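Local atomic coordinates of endoglucanase (Humicola insolens, PDB entry 1DYS), a protein that hydrolyses internal beta-1,4-glucosidic linkages of cellulose as a family 6 endoglucanase, contributing to the recycling of plant biomass. Residues V13-S18 and T49-S54; V220-P225 and G274-W279; Q267-L272 and W308-G313; N286-G291 and A335-Q340; F290-T295 and N341-I346. All coordinates share one frame; numbering follows the deposited sequence.

Contact 1 (V13-S18 and T49-S54); sequences VNSDYS and TFYWIS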
# COMPACT_ATOMS: atom_id res chain seq x y z
N VAL A 13 6.55 -5.94 -23.58
CA VAL A 13 7.39 -5.44 -22.47
C VAL A 13 6.56 -4.51 -21.59
O VAL A 13 5.71 -3.75 -22.06
CB VAL A 13 8.62 -4.71 -23.03
CG1 VAL A 13 9.19 -3.70 -22.05
CG2 VAL A 13 9.71 -5.69 -23.51
N ASN A 14 6.80 -4.54 -20.29
CA ASN A 14 6.16 -3.63 -19.33
C ASN A 14 7.12 -2.44 -19.24
O ASN A 14 8.24 -2.54 -18.73
CB ASN A 14 5.93 -4.34 -18.01
CG ASN A 14 5.40 -3.46 -16.89
OD1 ASN A 14 5.62 -2.28 -16.92
ND2 ASN A 14 4.71 -4.10 -15.92
N SER A 15 6.72 -1.26 -19.73
CA SER A 15 7.59 -0.10 -19.75
C SER A 15 7.92 0.43 -18.36
O SER A 15 9.04 0.94 -18.19
CB SER A 15 7.00 1.00 -20.63
OG SER A 15 5.67 1.25 -20.20
N ASP A 16 6.99 0.31 -17.41
CA ASP A 16 7.33 0.82 -16.08
C ASP A 16 8.43 -0.02 -15.45
O ASP A 16 9.42 0.47 -14.88
CB ASP A 16 6.08 0.83 -15.22
CG ASP A 16 6.40 1.41 -13.84
OD1 ASP A 16 7.14 2.42 -13.70
OD2 ASP A 16 5.92 0.77 -12.88
N TYR A 17 8.24 -1.36 -15.54
CA TYR A 17 9.25 -2.27 -15.04
C TYR A 17 10.58 -2.07 -15.72
O TYR A 17 11.68 -2.05 -15.15
CB TYR A 17 8.76 -3.70 -15.26
CG TYR A 17 9.62 -4.83 -14.81
CD1 TYR A 17 10.32 -4.83 -13.61
CD2 TYR A 17 9.73 -5.97 -15.62
CE1 TYR A 17 11.07 -5.93 -13.24
CE2 TYR A 17 10.49 -7.07 -15.26
CZ TYR A 17 11.15 -7.03 -14.06
OH TYR A 17 11.91 -8.10 -13.65
N SER A 18 10.61 -1.99 -17.06
CA SER A 18 11.84 -1.72 -17.79
C SER A 18 12.54 -0.44 -17.34
O SER A 18 13.76 -0.41 -17.21
CB SER A 18 11.47 -1.67 -19.28
OG SER A 18 11.58 -2.96 -19.86
N THR A 49 6.49 -8.59 -19.60
CA THR A 49 6.03 -8.78 -18.22
C THR A 49 4.60 -8.24 -18.15
O THR A 49 4.32 -7.27 -18.86
CB THR A 49 6.97 -8.06 -17.25
OG1 THR A 49 8.27 -8.69 -17.36
CG2 THR A 49 6.57 -8.37 -15.81
N PHE A 50 3.72 -8.87 -17.37
CA PHE A 50 2.40 -8.25 -17.24
C PHE A 50 2.43 -6.93 -16.49
O PHE A 50 3.34 -6.61 -15.72
CB PHE A 50 1.56 -9.21 -16.35
CG PHE A 50 0.96 -10.35 -17.11
CD1 PHE A 50 1.73 -11.18 -17.90
CD2 PHE A 50 -0.41 -10.57 -17.05
CE1 PHE A 50 1.15 -12.21 -18.59
CE2 PHE A 50 -1.01 -11.60 -17.77
CZ PHE A 50 -0.22 -12.45 -18.55
N TYR A 51 1.39 -6.14 -16.77
CA TYR A 51 1.11 -4.88 -16.06
C TYR A 51 0.09 -5.14 -14.96
O TYR A 51 -1.00 -5.70 -15.24
CB TYR A 51 0.47 -3.92 -17.08
CG TYR A 51 1.38 -3.34 -18.15
CD1 TYR A 51 1.72 -4.15 -19.23
CD2 TYR A 51 1.85 -2.05 -18.13
CE1 TYR A 51 2.53 -3.70 -20.25
CE2 TYR A 51 2.66 -1.57 -19.16
CZ TYR A 51 3.00 -2.41 -20.20
OH TYR A 51 3.82 -1.92 -21.20
N TRP A 52 0.39 -4.76 -13.72
CA TRP A 52 -0.50 -4.96 -12.61
C TRP A 52 -1.43 -3.77 -12.38
O TRP A 52 -1.00 -2.66 -12.10
CB TRP A 52 0.29 -5.21 -11.33
CG TRP A 52 0.95 -6.57 -11.32
CD1 TRP A 52 1.95 -7.02 -12.14
CD2 TRP A 52 0.61 -7.67 -10.45
NE1 TRP A 52 2.31 -8.30 -11.81
CE2 TRP A 52 1.49 -8.71 -10.77
CE3 TRP A 52 -0.33 -7.84 -9.42
CZ2 TRP A 52 1.45 -9.94 -10.09
CZ3 TRP A 52 -0.36 -9.06 -8.76
CH2 TRP A 52 0.54 -10.09 -9.09
N ILE A 53 -2.72 -4.12 -12.50
CA ILE A 53 -3.75 -3.05 -12.35
C ILE A 53 -4.35 -3.23 -10.96
O ILE A 53 -5.48 -3.76 -10.80
CB ILE A 53 -4.81 -3.14 -13.45
CG1 ILE A 53 -4.25 -3.22 -14.87
CG2 ILE A 53 -5.66 -1.84 -13.35
CD1 ILE A 53 -3.12 -2.31 -15.25
N SER A 54 -3.52 -2.94 -9.97
CA SER A 54 -3.77 -3.32 -8.57
C SER A 54 -4.70 -2.41 -7.81
O SER A 54 -4.90 -2.62 -6.61
CB SER A 54 -2.44 -3.49 -7.84
OG SER A 54 -1.58 -4.40 -8.57
O HOH W 1 8.90 -6.42 -19.35
O HOH W 2 2.91 -3.40 -13.43

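Contact 2 (V220-P225 and G274-W279); sequences VSNYNP and GARSEW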
# COMPACT_ATOMS: atom_id res chain seq x y z
N VAL A 220 2.03 -17.20 -9.99
CA VAL A 220 2.19 -15.75 -10.05
C VAL A 220 2.72 -15.28 -8.70
O VAL A 220 2.23 -15.56 -7.62
CB VAL A 220 0.87 -15.03 -10.40
CG1 VAL A 220 1.12 -13.52 -10.30
CG2 VAL A 220 0.40 -15.50 -11.77
N SER A 221 3.84 -14.56 -8.74
CA SER A 221 4.59 -14.08 -7.62
C SER A 221 5.26 -15.19 -6.82
O SER A 221 5.81 -14.82 -5.79
CB SER A 221 3.77 -13.24 -6.63
OG SER A 221 2.97 -12.31 -7.39
N ASN A 222 5.23 -16.42 -7.31
CA ASN A 222 5.84 -17.52 -6.57
C ASN A 222 7.15 -17.85 -7.30
O ASN A 222 7.68 -17.06 -8.06
CB ASN A 222 4.94 -18.72 -6.32
CG ASN A 222 5.18 -19.31 -4.96
OD1 ASN A 222 6.19 -19.99 -4.77
ND2 ASN A 222 4.30 -19.06 -3.98
N TYR A 223 7.75 -18.93 -6.82
CA TYR A 223 9.11 -19.30 -7.21
C TYR A 223 9.24 -20.76 -7.63
O TYR A 223 10.40 -21.22 -7.77
CB TYR A 223 9.97 -19.07 -5.96
CG TYR A 223 9.85 -17.73 -5.27
CD1 TYR A 223 8.88 -17.49 -4.29
CD2 TYR A 223 10.70 -16.68 -5.64
CE1 TYR A 223 8.77 -16.24 -3.71
CE2 TYR A 223 10.61 -15.44 -5.03
CZ TYR A 223 9.63 -15.24 -4.07
OH TYR A 223 9.55 -14.03 -3.42
N ASN A 224 8.12 -21.46 -7.79
CA ASN A 224 8.21 -22.88 -8.17
C ASN A 224 8.76 -23.02 -9.58
O ASN A 224 8.63 -22.15 -10.43
CB ASN A 224 6.82 -23.49 -8.12
CG ASN A 224 6.10 -23.47 -6.80
OD1 ASN A 224 6.77 -23.37 -5.78
ND2 ASN A 224 4.77 -23.60 -6.80
N PRO A 225 9.54 -24.08 -9.79
CA PRO A 225 10.09 -24.35 -11.11
C PRO A 225 9.00 -24.89 -12.01
O PRO A 225 8.06 -25.54 -11.53
CB PRO A 225 11.16 -25.44 -10.85
CG PRO A 225 10.56 -26.13 -9.65
CD PRO A 225 9.73 -25.15 -8.84
N GLY A 274 17.70 -24.88 -2.07
CA GLY A 274 17.71 -24.50 -0.67
C GLY A 274 17.17 -23.16 -0.28
O GLY A 274 17.30 -22.69 0.87
N ALA A 275 16.49 -22.51 -1.22
CA ALA A 275 15.98 -21.16 -0.90
C ALA A 275 14.85 -21.22 0.10
O ALA A 275 14.64 -20.24 0.83
CB ALA A 275 15.56 -20.43 -2.17
N ARG A 276 14.06 -22.29 0.11
CA ARG A 276 12.95 -22.34 1.06
C ARG A 276 13.00 -23.64 1.86
O ARG A 276 13.32 -24.65 1.26
CB ARG A 276 11.65 -22.38 0.24
CG ARG A 276 11.33 -21.03 -0.40
CD ARG A 276 9.90 -21.05 -0.89
NE ARG A 276 9.80 -21.70 -2.19
CZ ARG A 276 8.71 -21.56 -2.96
NH1 ARG A 276 7.68 -20.84 -2.53
NH2 ARG A 276 8.69 -22.18 -4.13
N SER A 277 12.66 -23.62 3.15
CA SER A 277 12.58 -24.86 3.91
C SER A 277 11.15 -25.32 4.03
O SER A 277 10.82 -26.46 4.38
CB SER A 277 13.20 -24.63 5.31
OG SER A 277 12.65 -23.46 5.88
N GLU A 278 10.21 -24.42 3.71
CA GLU A 278 8.79 -24.68 3.75
C GLU A 278 8.20 -24.18 2.43
O GLU A 278 8.57 -23.09 1.99
CB GLU A 278 8.12 -23.98 4.92
CG GLU A 278 8.80 -24.08 6.27
CD GLU A 278 8.04 -24.90 7.30
OE1 GLU A 278 6.80 -24.79 7.33
OE2 GLU A 278 8.69 -25.65 8.07
N TRP A 279 7.28 -24.93 1.82
CA TRP A 279 6.76 -24.52 0.52
C TRP A 279 5.95 -23.23 0.58
O TRP A 279 5.91 -22.47 -0.38
CB TRP A 279 5.87 -25.62 -0.05
CG TRP A 279 5.76 -25.66 -1.55
CD1 TRP A 279 6.14 -24.74 -2.48
CD2 TRP A 279 5.25 -26.79 -2.26
NE1 TRP A 279 5.88 -25.23 -3.73
CE2 TRP A 279 5.34 -26.48 -3.63
CE3 TRP A 279 4.72 -28.03 -1.88
CZ2 TRP A 279 4.88 -27.37 -4.60
CZ3 TRP A 279 4.27 -28.91 -2.83
CH2 TRP A 279 4.36 -28.57 -4.19
O HOH W 3 4.74 -20.10 -1.20
O HOH W 4 10.85 -23.78 -5.63

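Contact 3 (Q267-L272 and W308-G313); sequences QSRVAL and WVKPGG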
# COMPACT_ATOMS: atom_id res chain seq x y z
N GLN A 267 7.21 -17.54 -14.59
CA GLN A 267 8.57 -17.96 -14.25
C GLN A 267 9.40 -16.70 -14.07
O GLN A 267 10.61 -16.72 -14.20
CB GLN A 267 9.26 -18.86 -15.31
CG GLN A 267 8.66 -20.26 -15.41
CD GLN A 267 9.01 -21.12 -14.21
OE1 GLN A 267 10.06 -21.77 -14.19
NE2 GLN A 267 8.15 -21.11 -13.23
N SER A 268 8.76 -15.58 -13.64
CA SER A 268 9.50 -14.34 -13.40
C SER A 268 10.59 -14.54 -12.37
O SER A 268 11.67 -13.93 -12.47
CB SER A 268 8.54 -13.25 -12.88
OG SER A 268 7.87 -13.74 -11.70
N ARG A 269 10.38 -15.37 -11.36
CA ARG A 269 11.39 -15.65 -10.34
C ARG A 269 11.32 -17.15 -10.04
O ARG A 269 10.22 -17.68 -9.92
CB ARG A 269 11.06 -14.92 -9.03
CG ARG A 269 11.05 -13.40 -9.18
CD ARG A 269 10.81 -12.65 -7.89
NE ARG A 269 9.45 -12.94 -7.38
CZ ARG A 269 9.01 -12.40 -6.25
NH1 ARG A 269 9.77 -11.62 -5.52
NH2 ARG A 269 7.77 -12.69 -5.81
N VAL A 270 12.45 -17.84 -9.99
CA VAL A 270 12.51 -19.25 -9.66
C VAL A 270 13.51 -19.44 -8.51
O VAL A 270 14.65 -19.00 -8.62
CB VAL A 270 12.95 -20.08 -10.89
CG1 VAL A 270 12.98 -21.56 -10.49
CG2 VAL A 270 11.99 -19.94 -12.06
N ALA A 271 13.04 -20.11 -7.46
CA ALA A 271 13.92 -20.40 -6.33
C ALA A 271 14.98 -21.40 -6.77
O ALA A 271 14.74 -22.33 -7.55
CB ALA A 271 13.06 -21.02 -5.22
N LEU A 272 16.18 -21.18 -6.26
CA LEU A 272 17.32 -22.05 -6.47
C LEU A 272 17.39 -22.98 -5.26
O LEU A 272 16.59 -22.88 -4.31
CB LEU A 272 18.63 -21.27 -6.60
CG LEU A 272 18.56 -20.00 -7.47
CD1 LEU A 272 19.85 -19.20 -7.46
CD2 LEU A 272 18.22 -20.35 -8.92
N TRP A 308 6.09 -14.00 -17.70
CA TRP A 308 6.50 -13.32 -16.47
C TRP A 308 5.32 -12.40 -16.06
O TRP A 308 4.84 -11.57 -16.84
CB TRP A 308 7.75 -12.46 -16.56
CG TRP A 308 9.05 -13.15 -16.74
CD1 TRP A 308 9.26 -14.46 -17.02
CD2 TRP A 308 10.33 -12.53 -16.61
NE1 TRP A 308 10.63 -14.72 -17.07
CE2 TRP A 308 11.29 -13.55 -16.84
CE3 TRP A 308 10.76 -11.22 -16.34
CZ2 TRP A 308 12.66 -13.24 -16.82
CZ3 TRP A 308 12.11 -10.93 -16.31
CH2 TRP A 308 13.04 -11.96 -16.53
N VAL A 309 4.86 -12.63 -14.81
CA VAL A 309 3.72 -11.82 -14.34
C VAL A 309 4.22 -10.91 -13.22
O VAL A 309 4.16 -9.71 -13.37
CB VAL A 309 2.61 -12.77 -13.89
CG1 VAL A 309 1.37 -11.94 -13.54
CG2 VAL A 309 2.26 -13.82 -14.94
N LYS A 310 4.71 -11.48 -12.09
CA LYS A 310 5.27 -10.58 -11.08
C LYS A 310 6.52 -9.92 -11.63
O LYS A 310 7.38 -10.59 -12.22
CB LYS A 310 5.73 -11.47 -9.91
CG LYS A 310 6.64 -10.86 -8.87
CD LYS A 310 5.93 -9.85 -7.98
CE LYS A 310 7.03 -9.12 -7.20
NZ LYS A 310 6.38 -8.27 -6.12
N PRO A 311 6.69 -8.65 -11.42
CA PRO A 311 7.91 -7.93 -11.86
C PRO A 311 9.05 -8.17 -10.88
O PRO A 311 9.05 -7.53 -9.83
CB PRO A 311 7.55 -6.44 -11.93
CG PRO A 311 6.03 -6.51 -11.90
CD PRO A 311 5.72 -7.67 -10.95
N GLY A 312 9.97 -9.09 -11.14
CA GLY A 312 11.03 -9.41 -10.21
C GLY A 312 11.94 -8.20 -10.03
O GLY A 312 12.45 -7.65 -11.02
N GLY A 313 12.07 -7.85 -8.76
CA GLY A 313 12.82 -6.65 -8.35
C GLY A 313 11.85 -5.76 -7.56
O GLY A 313 12.30 -5.00 -6.69
O HOH W 5 11.23 -11.11 -12.87

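Contact 4 (N286-G291 and A335-Q340); sequences NPAGFG and AQMLTQ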
# COMPACT_ATOMS: atom_id res chain seq x y z
N ASN A 286 14.98 -16.08 -1.38
CA ASN A 286 16.35 -16.03 -1.92
C ASN A 286 17.14 -17.23 -1.39
O ASN A 286 16.91 -17.69 -0.28
CB ASN A 286 17.01 -14.71 -1.58
CG ASN A 286 17.09 -14.52 -0.07
OD1 ASN A 286 18.11 -14.84 0.57
ND2 ASN A 286 16.00 -14.03 0.53
N PRO A 287 18.04 -17.71 -2.22
CA PRO A 287 18.37 -17.23 -3.54
C PRO A 287 17.37 -17.54 -4.64
O PRO A 287 16.71 -18.59 -4.60
CB PRO A 287 19.68 -17.95 -3.99
CG PRO A 287 19.84 -19.04 -2.97
CD PRO A 287 18.86 -18.88 -1.83
N ALA A 288 17.24 -16.60 -5.56
CA ALA A 288 16.34 -16.84 -6.71
C ALA A 288 16.93 -16.20 -7.97
O ALA A 288 17.79 -15.32 -7.91
CB ALA A 288 14.95 -16.26 -6.43
N GLY A 289 16.45 -16.69 -9.13
CA GLY A 289 16.92 -16.09 -10.36
C GLY A 289 15.73 -15.76 -11.27
O GLY A 289 14.64 -16.33 -11.07
N PHE A 290 16.00 -14.86 -12.21
CA PHE A 290 15.01 -14.67 -13.28
C PHE A 290 14.81 -16.04 -13.96
O PHE A 290 15.79 -16.78 -14.24
CB PHE A 290 15.44 -13.74 -14.37
CG PHE A 290 15.56 -12.28 -14.02
CD1 PHE A 290 14.46 -11.66 -13.41
CD2 PHE A 290 16.64 -11.50 -14.36
CE1 PHE A 290 14.50 -10.32 -13.12
CE2 PHE A 290 16.69 -10.16 -14.07
CZ PHE A 290 15.61 -9.56 -13.43
N GLY A 291 13.56 -16.41 -14.20
CA GLY A 291 13.30 -17.70 -14.84
C GLY A 291 13.27 -17.51 -16.36
O GLY A 291 13.60 -16.49 -16.93
N ALA A 335 16.93 -7.35 -7.45
CA ALA A 335 17.00 -7.33 -8.90
C ALA A 335 18.40 -7.72 -9.39
O ALA A 335 18.50 -8.55 -10.31
CB ALA A 335 16.65 -5.96 -9.46
N GLN A 336 19.45 -7.28 -8.73
CA GLN A 336 20.81 -7.72 -9.09
C GLN A 336 20.94 -9.21 -8.88
O GLN A 336 21.44 -9.95 -9.74
CB GLN A 336 21.85 -6.91 -8.27
CG GLN A 336 21.87 -5.44 -8.68
CD GLN A 336 22.84 -4.69 -7.78
OE1 GLN A 336 23.98 -5.15 -7.65
NE2 GLN A 336 22.39 -3.61 -7.16
N MET A 337 20.43 -9.78 -7.78
CA MET A 337 20.46 -11.20 -7.52
C MET A 337 19.76 -12.02 -8.60
O MET A 337 20.22 -13.04 -9.14
CB MET A 337 19.92 -11.54 -6.12
CG MET A 337 19.69 -13.02 -5.91
SD MET A 337 18.52 -13.46 -4.60
CE MET A 337 17.02 -12.88 -5.41
N LEU A 338 18.55 -11.54 -9.00
CA LEU A 338 17.81 -12.28 -10.02
C LEU A 338 18.62 -12.29 -11.34
O LEU A 338 18.51 -13.26 -12.08
CB LEU A 338 16.44 -11.66 -10.30
CG LEU A 338 15.40 -11.80 -9.16
CD1 LEU A 338 14.25 -10.86 -9.50
CD2 LEU A 338 14.97 -13.22 -8.91
N THR A 339 19.38 -11.23 -11.56
CA THR A 339 20.14 -11.13 -12.81
C THR A 339 21.33 -12.08 -12.77
O THR A 339 21.49 -12.87 -13.68
CB THR A 339 20.65 -9.70 -12.98
OG1 THR A 339 19.59 -8.73 -13.03
CG2 THR A 339 21.40 -9.58 -14.31
N GLN A 340 22.15 -11.96 -11.74
CA GLN A 340 23.27 -12.92 -11.61
C GLN A 340 22.82 -14.37 -11.65
O GLN A 340 23.59 -15.24 -12.10
CB GLN A 340 24.00 -12.69 -10.28
CG GLN A 340 24.55 -11.30 -10.09
CD GLN A 340 25.11 -11.01 -8.72
OE1 GLN A 340 26.32 -11.07 -8.53
NE2 GLN A 340 24.25 -10.70 -7.75

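Contact 5 (F290-T295 and N341-I346); sequences FGQPFT and NAHDEI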
# COMPACT_ATOMS: atom_id res chain seq x y z
N PHE A 290 16.00 -14.86 -12.21
CA PHE A 290 15.01 -14.67 -13.28
C PHE A 290 14.81 -16.04 -13.96
O PHE A 290 15.79 -16.78 -14.24
CB PHE A 290 15.44 -13.74 -14.37
CG PHE A 290 15.56 -12.28 -14.02
CD1 PHE A 290 14.46 -11.66 -13.41
CD2 PHE A 290 16.64 -11.50 -14.36
CE1 PHE A 290 14.50 -10.32 -13.12
CE2 PHE A 290 16.69 -10.16 -14.07
CZ PHE A 290 15.61 -9.56 -13.43
N GLY A 291 13.56 -16.41 -14.20
CA GLY A 291 13.30 -17.70 -14.84
C GLY A 291 13.27 -17.51 -16.36
O GLY A 291 13.60 -16.49 -16.93
N GLN A 292 12.87 -18.61 -17.02
CA GLN A 292 12.73 -18.65 -18.46
C GLN A 292 11.83 -17.53 -18.96
O GLN A 292 10.70 -17.37 -18.48
CB GLN A 292 12.08 -20.01 -18.81
CG GLN A 292 11.29 -20.05 -20.10
CD GLN A 292 12.17 -20.31 -21.31
OE1 GLN A 292 12.78 -21.38 -21.33
NE2 GLN A 292 12.20 -19.41 -22.28
N PRO A 293 12.30 -16.77 -19.91
CA PRO A 293 11.48 -15.72 -20.52
C PRO A 293 10.32 -16.33 -21.28
O PRO A 293 10.28 -17.50 -21.62
CB PRO A 293 12.41 -14.92 -21.45
CG PRO A 293 13.78 -15.28 -20.84
CD PRO A 293 13.65 -16.76 -20.44
N PHE A 294 9.34 -15.46 -21.61
CA PHE A 294 8.17 -15.92 -22.31
C PHE A 294 8.50 -16.84 -23.50
O PHE A 294 9.35 -16.54 -24.32
CB PHE A 294 7.35 -14.71 -22.79
CG PHE A 294 6.44 -15.05 -23.95
CD1 PHE A 294 5.25 -15.70 -23.70
CD2 PHE A 294 6.76 -14.75 -25.26
CE1 PHE A 294 4.41 -16.06 -24.74
CE2 PHE A 294 5.93 -15.08 -26.30
CZ PHE A 294 4.74 -15.75 -26.06
N THR A 295 7.69 -17.91 -23.57
CA THR A 295 7.76 -18.84 -24.69
C THR A 295 6.49 -19.66 -24.77
O THR A 295 5.86 -19.93 -23.73
CB THR A 295 9.02 -19.75 -24.62
OG1 THR A 295 9.00 -20.56 -25.84
CG2 THR A 295 8.97 -20.67 -23.44
N ASN A 341 21.64 -14.77 -11.16
CA ASN A 341 21.16 -16.14 -11.17
C ASN A 341 20.17 -16.43 -12.30
O ASN A 341 19.53 -17.49 -12.27
CB ASN A 341 20.49 -16.50 -9.85
CG ASN A 341 21.53 -16.52 -8.74
OD1 ASN A 341 22.32 -17.46 -8.63
ND2 ASN A 341 21.53 -15.49 -7.92
N ALA A 342 20.15 -15.52 -13.28
CA ALA A 342 19.16 -15.71 -14.36
C ALA A 342 19.33 -16.97 -15.19
O ALA A 342 20.41 -17.52 -15.39
CB ALA A 342 19.15 -14.51 -15.29
N HIS A 343 18.19 -17.33 -15.75
CA HIS A 343 18.07 -18.43 -16.72
C HIS A 343 19.06 -18.14 -17.85
O HIS A 343 19.25 -16.99 -18.23
CB HIS A 343 16.67 -18.39 -17.34
CG HIS A 343 16.35 -19.60 -18.15
ND1 HIS A 343 16.71 -19.73 -19.48
CD2 HIS A 343 15.70 -20.74 -17.81
CE1 HIS A 343 16.29 -20.92 -19.90
NE2 HIS A 343 15.65 -21.55 -18.92
N ASP A 344 19.63 -19.24 -18.37
CA ASP A 344 20.62 -19.12 -19.44
C ASP A 344 20.21 -18.37 -20.69
O ASP A 344 21.05 -17.76 -21.38
CB ASP A 344 21.04 -20.51 -19.94
CG ASP A 344 21.97 -21.25 -19.01
OD1 ASP A 344 22.53 -20.64 -18.08
OD2 ASP A 344 22.13 -22.47 -19.22
N GLU A 345 18.93 -18.30 -21.04
CA GLU A 345 18.51 -17.49 -22.17
C GLU A 345 18.87 -16.01 -22.04
O GLU A 345 19.14 -15.34 -23.04
CB GLU A 345 17.00 -17.64 -22.43
CG GLU A 345 16.74 -19.13 -22.68
CD GLU A 345 15.56 -19.42 -23.58
OE1 GLU A 345 14.66 -18.56 -23.68
OE2 GLU A 345 15.58 -20.51 -24.19
N ILE A 346 18.91 -15.45 -20.82
CA ILE A 346 19.18 -14.04 -20.60
C ILE A 346 20.68 -13.77 -20.64
O ILE A 346 21.43 -14.29 -19.81
CB ILE A 346 18.63 -13.63 -19.20
CG1 ILE A 346 17.11 -13.80 -19.30
CG2 ILE A 346 18.99 -12.21 -18.82
CD1 ILE A 346 16.43 -14.01 -17.95

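Contact 1 (V13-S18 and T49-S54)
The carboxamide of Asn14 lies flat over the Tyr51 ring, CG 3.9 Å above its centre and the two planes only 10° apart. CG stands anti to the backbone N (chi1 174°), which swings the amide over the ring while CB packs against Thr49 CB. Each amide atom then has its own task. ND2 gives a hydrogen bond of 2.9 Å to Phe50 O, nearly in the amide plane, and a second one to a water that also takes Trp52 N. OD1, also over the ring, caps the helix; Tyr17 N reaches it from above the carbonyl plane at 3.1 Å, its N-H almost straight (174°). An alanine here is likely to leave Phe50 O and Tyr17 N without these partners and that face of Tyr51 without its stacked amide. Tyr51 OH reaches Val13 O weakly at 2.8 Å; Asn68 is its stronger partner. This is an N-cap at the start of helix 15-29, docked on parallel strand 51-53 in the family 6 barrel, whose Trp52 and Ser54 probably bind substrate.

Contact 2 (V220-P225 and G274-W279)
Asn224 OD1 is gripped by two donors from the opposite loop, Arg276 NH2 at 2.8 Å and Trp279 NE1 at 2.9 Å. The indole N-H points at the oxygen within the ring plane, yet arrives from above the carbonyl plane of the amide, 41° out of it; the arginine N-H comes in closer to that plane. On the other side of the amide, ND2 is held by Asn183 and Glu243, so the orientation of the group is well fixed. Asn222 OD1 also has two donors: Arg276 NH1 on an in-plane lone pair at 2.8 Å, and its own neighbour Tyr223 N. One guanidinium thus ties together two asparagines of the loop after strand 215-218, a loop at the carboxyl end of the parallel barrel strands, where Asn222 probably binds substrate. Arg276 is bent at chi3 (-82°), which turns its planar head toward the two asparagines. Tyr223 CB lies over one face of that head, and Trp279 CD1 covers the opposite face, 3.8 Å above the plane. A water accepts from NH2 at the edge, and Gln281 O takes NH1 from outside the two segments. Another water bridges Asn222 ND2 and Trp279 O.

Contact 3 (Q267-L272 and W308-G313)
One face of the Trp308 indole carries Ser268 CA, which sits 3.6 Å from the centroid of the five-membered ring in a CH-pi contact, together with a water toward the rim. That water joins the segments, donating to Ser268 O and accepting from Gly312 N, 2.9 Å each. NE1 hydrogen-bonds to Gln292 O, outside the segments. With CG anti to the carbonyl carbon (chi1 -69°), the indole is laid along the Ser268 backbone. A leucine in place of Trp308 would probably uncover Ser268 CA and deprive Gln292 O of its donor. The Arg269 guanidinium is a second flat group: Lys310 CE lies 3.8 Å above one face, and Lys310 CG is 3.7 Å from Arg269 NH2. These like charges share Asp316, whose carboxylate makes a salt bridge to each; Arg269 NH2 also bonds to Ser221 O, and Lys310 NZ to Glu314 O. Gly312 CA rests 4.0 Å from Arg269 CD, where a side chain would be tight. Both segments follow neighbouring parallel strands, 262-266 and 303-307, at the carboxyl end of the family 6 barrel, and one carries Lys310, which probably binds substrate.

Contact 4 (N286-G291 and A335-Q340)
Leu338 spreads its side chain between the Phe290 ring and the backbone of strand 288-289. Its CB sits over the centre of the ring, 3.6 Å above the plane, making a CH-pi contact. Beyond CG the two methyls part: CD1 stays with the ring and meets Phe290 CE1 at 3.7 Å, whereas CD2 turns to the strand, packing on Gly289 C at 3.5 Å and on Ala288 CB. The main chain of the same leucine takes part as well, because Leu338 O receives Phe290 N at 3.0 Å through a nearly linear N-H (177°). The Phe290 side chain lies across that of Leu338 at about a right angle, and runs alongside Thr339, whose OG1 approaches Phe290 CE2. That hydroxyl donates to Ala335 O, a carbonyl that also takes Thr339 N from the opposite face of its plane. On the other flank Met337, bent at chi3 (70°), curls its thioether against the strand: SD accepts a weak hydrogen bond from Ala288 N at 3.5 Å and touches Asn286 CB, while CE lies near Ala288 CB. Outside the pair, Trp308 stacks on Phe290, and Val43 of helix 34-46 also touches it. The chemistry is mostly apolar: one straight backbone bond and a weak N-H to sulfur bond set the alignment of helix and strand, and methyl, ring and sulfur surfaces supply most of the contact.

Contact 5 (F290-T295 and N341-I346)
His343 N donates to Phe290 O at 2.9 Å, the backbone link between the two segments, and Ala342 CA adds a CA-H...O contact to the same oxygen. Among side-chain polar links, Gln292 NE2 is shared between two acceptors. Its sound bond runs to Pro293 O at 2.8 Å, in the plane of its own amide, and a weak one crosses to Glu345 OE1 at 3.0 Å, the amide and carboxylate planes standing 77° apart. The bend at chi2 (84°) folds the amide back to make this possible. Glu345 N in turn bonds to His343 ND1 along a nearly straight N-H, which restrains rotation of the imidazole. The aromatic contact is a CH-pi one: Gln292 CA lies over a face of the His343 ring, 3.9 Å from its centroid, and the two side chains run side by side in the same direction. Apolar packing completes the account. Ile346 CD1 touches Phe290 CB at 3.7 Å, and its CG1 meets Pro293 CG; Ala342 CB approaches the edge of the Phe290 ring. Lys39, Tyr42 and Val43 of helix 34-46 cover Ile346 further. This is structural packing that includes none of the likely substrate-binding residues: the C-terminal tail, leaving helix 332-340 at Asn341, is fastened along the loop that leads from strand 288-289 to barrel strand 303-307.

Overall arrangement
Contact 3 lies at the middle of the set: its centre is about 8 Å from that of contact 4, 9 Å from contact 5, 10 Å from contact 2 and 13 Å from contact 1. Trp308 CH2 lies 3.4 Å from Phe290 CD1. Contacts 3 and 4 are joined by the antiparallel strands 270-271 and 288-289, and contacts 4 and 5 share Phe290 and Gly291. Toward the probable substrate cleft, Trp52 NE1 of contact 1 meets Val309 O at 2.8 Å, and Val220 CG1 of contact 2 packs on Val309 CG1 at 3.6 Å. Contacts 1, 2 and 3 hold likely substrate-binding residues; contacts 4 and 5 hold none, though the Leu338 and Phe290 side chains come within about 8 and 9 Å of that of Lys310.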